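Local coordinates for protein acetylxylan esterase A (Aspergillus awamori, PDB 5X6S) that hydrolyses the acetyl side groups of acetylated xylans, deacetylating the polysaccharide backbone and xylo-oligosaccharides as a secreted carbohydrate esterase, at residues P236-Y240 and V261-K267. Numbering follows the deposited sequence.
Sequences PQTNY and VPIHGDK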
ATOM      1  N   PRO A 236     -16.163 -21.118 -11.188  1.00 24.36           N
ATOM      2  CA  PRO A 236     -16.387 -20.503 -12.517  1.00 24.47           C
ATOM      3  C   PRO A 236     -16.815 -21.456 -13.633  1.00 25.49           C
ATOM      4  O   PRO A 236     -17.107 -20.984 -14.722  1.00 26.66           O
ATOM      5  CB  PRO A 236     -15.012 -19.885 -12.847  1.00 22.94           C
ATOM      6  CG  PRO A 236     -14.074 -20.853 -12.210  1.00 23.93           C
ATOM      7  CD  PRO A 236     -14.722 -21.276 -10.907  1.00 23.15           C
ATOM      8  N   GLN A 237     -16.848 -22.768 -13.389  1.00 25.20           N
ATOM      9  CA  GLN A 237     -17.280 -23.749 -14.440  1.00 24.87           C
ATOM     10  C   GLN A 237     -17.796 -25.017 -13.769  1.00 25.76           C
ATOM     11  O   GLN A 237     -17.695 -25.154 -12.546  1.00 25.40           O
ATOM     12  CB  GLN A 237     -16.110 -24.137 -15.365  1.00 24.91           C
ATOM     13  CG  GLN A 237     -15.079 -25.088 -14.742  1.00 24.19           C
ATOM     14  CD  GLN A 237     -13.787 -25.146 -15.524  1.00 25.60           C
ATOM     15  OE1 GLN A 237     -13.088 -24.165 -15.588  1.00 27.26           O
ATOM     16  NE2 GLN A 237     -13.461 -26.282 -16.088  1.00 25.11           N
ATOM     17  N   THR A 238     -18.268 -25.970 -14.587  1.00 26.37           N
ATOM     18  CA  THR A 238     -18.813 -27.236 -14.106  1.00 26.55           C
ATOM     19  C   THR A 238     -17.844 -27.909 -13.165  1.00 27.47           C
ATOM     20  O   THR A 238     -16.650 -28.031 -13.464  1.00 26.96           O
ATOM     21  CB  THR A 238     -19.163 -28.176 -15.300  1.00 26.82           C
ATOM     22  OG1 THR A 238     -20.099 -27.489 -16.128  1.00 26.16           O
ATOM     23  CG2 THR A 238     -19.729 -29.517 -14.840  1.00 29.28           C
ATOM     24  N   ASN A 239     -18.370 -28.316 -12.000  1.00 25.70           N
ATOM     25  CA  ASN A 239     -17.649 -29.066 -11.006  1.00 25.36           C
ATOM     26  C   ASN A 239     -16.623 -28.256 -10.205  1.00 24.52           C
ATOM     27  O   ASN A 239     -15.901 -28.813  -9.386  1.00 24.48           O
ATOM     28  CB  ASN A 239     -17.020 -30.313 -11.587  1.00 26.71           C
ATOM     29  CG  ASN A 239     -18.068 -31.388 -11.898  1.00 29.79           C
ATOM     30  OD1 ASN A 239     -19.129 -31.449 -11.266  1.00 31.21           O
ATOM     31  ND2 ASN A 239     -17.776 -32.212 -12.878  1.00 33.93           N
ATOM     32  N   TYR A 240     -16.591 -26.949 -10.461  1.00 24.47           N
ATOM     33  CA  TYR A 240     -15.893 -26.042  -9.577  1.00 24.35           C
ATOM     34  C   TYR A 240     -16.949 -25.409  -8.652  1.00 24.42           C
ATOM     35  O   TYR A 240     -18.022 -25.038  -9.097  1.00 23.94           O
ATOM     36  CB  TYR A 240     -15.238 -24.945 -10.391  1.00 23.28           C
ATOM     37  CG  TYR A 240     -13.955 -25.302 -11.085  1.00 23.71           C
ATOM     38  CD1 TYR A 240     -13.868 -26.385 -11.938  1.00 23.57           C
ATOM     39  CD2 TYR A 240     -12.818 -24.499 -10.934  1.00 23.32           C
ATOM     40  CE1 TYR A 240     -12.687 -26.689 -12.592  1.00 23.93           C
ATOM     41  CE2 TYR A 240     -11.620 -24.807 -11.579  1.00 21.00           C
ATOM     42  CZ  TYR A 240     -11.558 -25.869 -12.427  1.00 23.91           C
ATOM     43  OH  TYR A 240     -10.361 -26.159 -13.079  1.00 22.58           O
ATOM     44  N   VAL A 261      -4.715 -27.009 -10.426  1.00 21.13           N
ATOM     45  CA  VAL A 261      -5.866 -26.414 -11.052  1.00 20.72           C
ATOM     46  C   VAL A 261      -5.317 -25.498 -12.160  1.00 20.54           C
ATOM     47  O   VAL A 261      -4.479 -24.624 -11.884  1.00 19.76           O
ATOM     48  CB  VAL A 261      -6.705 -25.566 -10.070  1.00 20.22           C
ATOM     49  CG1 VAL A 261      -7.826 -24.831 -10.804  1.00 19.85           C
ATOM     50  CG2 VAL A 261      -7.283 -26.417  -8.914  1.00 20.45           C
ATOM     51  N   PRO A 262      -5.766 -25.705 -13.402  1.00 20.97           N
ATOM     52  CA  PRO A 262      -5.246 -24.859 -14.512  1.00 21.14           C
ATOM     53  C   PRO A 262      -5.582 -23.398 -14.259  1.00 21.66           C
ATOM     54  O   PRO A 262      -6.622 -23.109 -13.712  1.00 21.14           O
ATOM     55  CB  PRO A 262      -6.038 -25.321 -15.755  1.00 21.47           C
ATOM     56  CG  PRO A 262      -6.963 -26.424 -15.299  1.00 23.28           C
ATOM     57  CD  PRO A 262      -6.750 -26.719 -13.839  1.00 21.44           C
ATOM     58  N   ILE A 263      -4.720 -22.487 -14.704  1.00 19.93           N
ATOM     59  CA  ILE A 263      -4.936 -21.080 -14.518  1.00 19.62           C
ATOM     60  C   ILE A 263      -6.176 -20.630 -15.283  1.00 20.98           C
ATOM     61  O   ILE A 263      -6.363 -20.968 -16.455  1.00 20.97           O
ATOM     62  CB  ILE A 263      -3.728 -20.282 -15.083  1.00 19.53           C
ATOM     63  CG1 ILE A 263      -2.456 -20.578 -14.314  1.00 19.15           C
ATOM     64  CG2 ILE A 263      -4.028 -18.786 -15.072  1.00 19.91           C
ATOM     65  CD1 ILE A 263      -1.204 -20.069 -15.008  1.00 18.96           C
ATOM     66  N   HIS A 264      -7.043 -19.860 -14.631  1.00 21.01           N
ATOM     67  CA  HIS A 264      -8.184 -19.287 -15.267  1.00 19.97           C
ATOM     68  C   HIS A 264      -7.852 -17.800 -15.429  1.00 20.95           C
ATOM     69  O   HIS A 264      -8.257 -16.963 -14.617  1.00 20.78           O
ATOM     70  CB  HIS A 264      -9.460 -19.479 -14.435  1.00 20.12           C
ATOM     71  CG  HIS A 264      -9.952 -20.894 -14.390  1.00 18.67           C
ATOM     72  ND1 HIS A 264      -9.157 -21.956 -14.016  1.00 20.82           N
ATOM     73  CD2 HIS A 264     -11.155 -21.422 -14.715  1.00 20.04           C
ATOM     74  CE1 HIS A 264      -9.852 -23.078 -14.101  1.00 21.46           C
ATOM     75  NE2 HIS A 264     -11.071 -22.776 -14.515  1.00 21.01           N
ATOM     76  N   GLY A 265      -7.134 -17.468 -16.498  1.00 21.23           N
ATOM     77  CA  GLY A 265      -6.638 -16.096 -16.709  1.00 19.21           C
ATOM     78  C   GLY A 265      -7.721 -15.002 -16.749  1.00 20.25           C
ATOM     79  O   GLY A 265      -7.570 -13.958 -16.112  1.00 16.87           O
ATOM     80  N   ASP A 266      -8.833 -15.223 -17.477  1.00 20.63           N
ATOM     81  CA  ASP A 266      -9.862 -14.208 -17.482  1.00 21.03           C
ATOM     82  C   ASP A 266     -10.463 -14.005 -16.074  1.00 20.40           C
ATOM     83  O   ASP A 266     -10.751 -12.874 -15.672  1.00 20.45           O
ATOM     84  CB  ASP A 266     -11.000 -14.500 -18.487  1.00 23.96           C
ATOM     85  CG  ASP A 266     -10.499 -14.706 -19.941  1.00 27.34           C
ATOM     86  OD1 ASP A 266      -9.386 -14.336 -20.299  1.00 30.45           O
ATOM     87  OD2 ASP A 266     -11.263 -15.286 -20.729  1.00 33.65           O
ATOM     88  N   LYS A 267     -10.638 -15.097 -15.351  1.00 19.43           N
ATOM     89  CA  LYS A 267     -11.127 -15.022 -13.953  1.00 20.33           C
ATOM     90  C   LYS A 267     -10.174 -14.263 -13.034  1.00 18.63           C
ATOM     91  O   LYS A 267     -10.602 -13.566 -12.126  1.00 18.40           O
ATOM     92  CB  LYS A 267     -11.439 -16.413 -13.387  1.00 19.85           C
ATOM     93  CG  LYS A 267     -12.525 -17.212 -14.116  1.00 24.46           C
ATOM     94  CD  LYS A 267     -13.698 -16.370 -14.563  1.00 28.15           C
ATOM     95  CE  LYS A 267     -14.609 -16.024 -13.452  1.00 30.12           C
ATOM     96  NZ  LYS A 267     -15.924 -15.531 -14.008  1.00 35.18           N
TER
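His264, the N-cap residue of the C-terminal helix 265-272 in this alpha/beta-hydrolase fold, reaches the type II beta turn Gln237-Tyr240 that leads into strand 240-246. Its NE2 donates a hydrogen bond of 2.7 Å to Gln237 OE1, with an N-H...O angle of 154°; the oxygen lies close to the imidazole plane, whereas His264 NE2 is tilted out of the carbonyl plane of the Gln237 amide. The same OE1 sits above one face of the Tyr240 ring, offset toward its rim. Tyr240 approaches His264 obliquely, the ring planes inclined by 55°, and its OH lies 3.3 Å from His264 CE1, at the imidazole edge. Val261 CG1 packs 3.9 Å from Tyr240 CE2. Pro236, which follows a cis peptide bond, approaches the imidazole obliquely, its CG 3.9 Å from His264 CD2, while the Lys267 chain, bent at chi2 and chi3, curls round Pro236 CB, its CG and CE both 3.9 Å away, and salt-bridges Glu270 through NZ. Farther out, Ile252 and Ala254 of strand 249-254 back Tyr240, and Tyr142 OH hydrogen-bonds His264 N. Two carbonyl acceptors would probably favour a doubly protonated imidazole, for His264 ND1 also donates to Pro262 O at 2.8 Å through a bent bond (136°) near the ring plane.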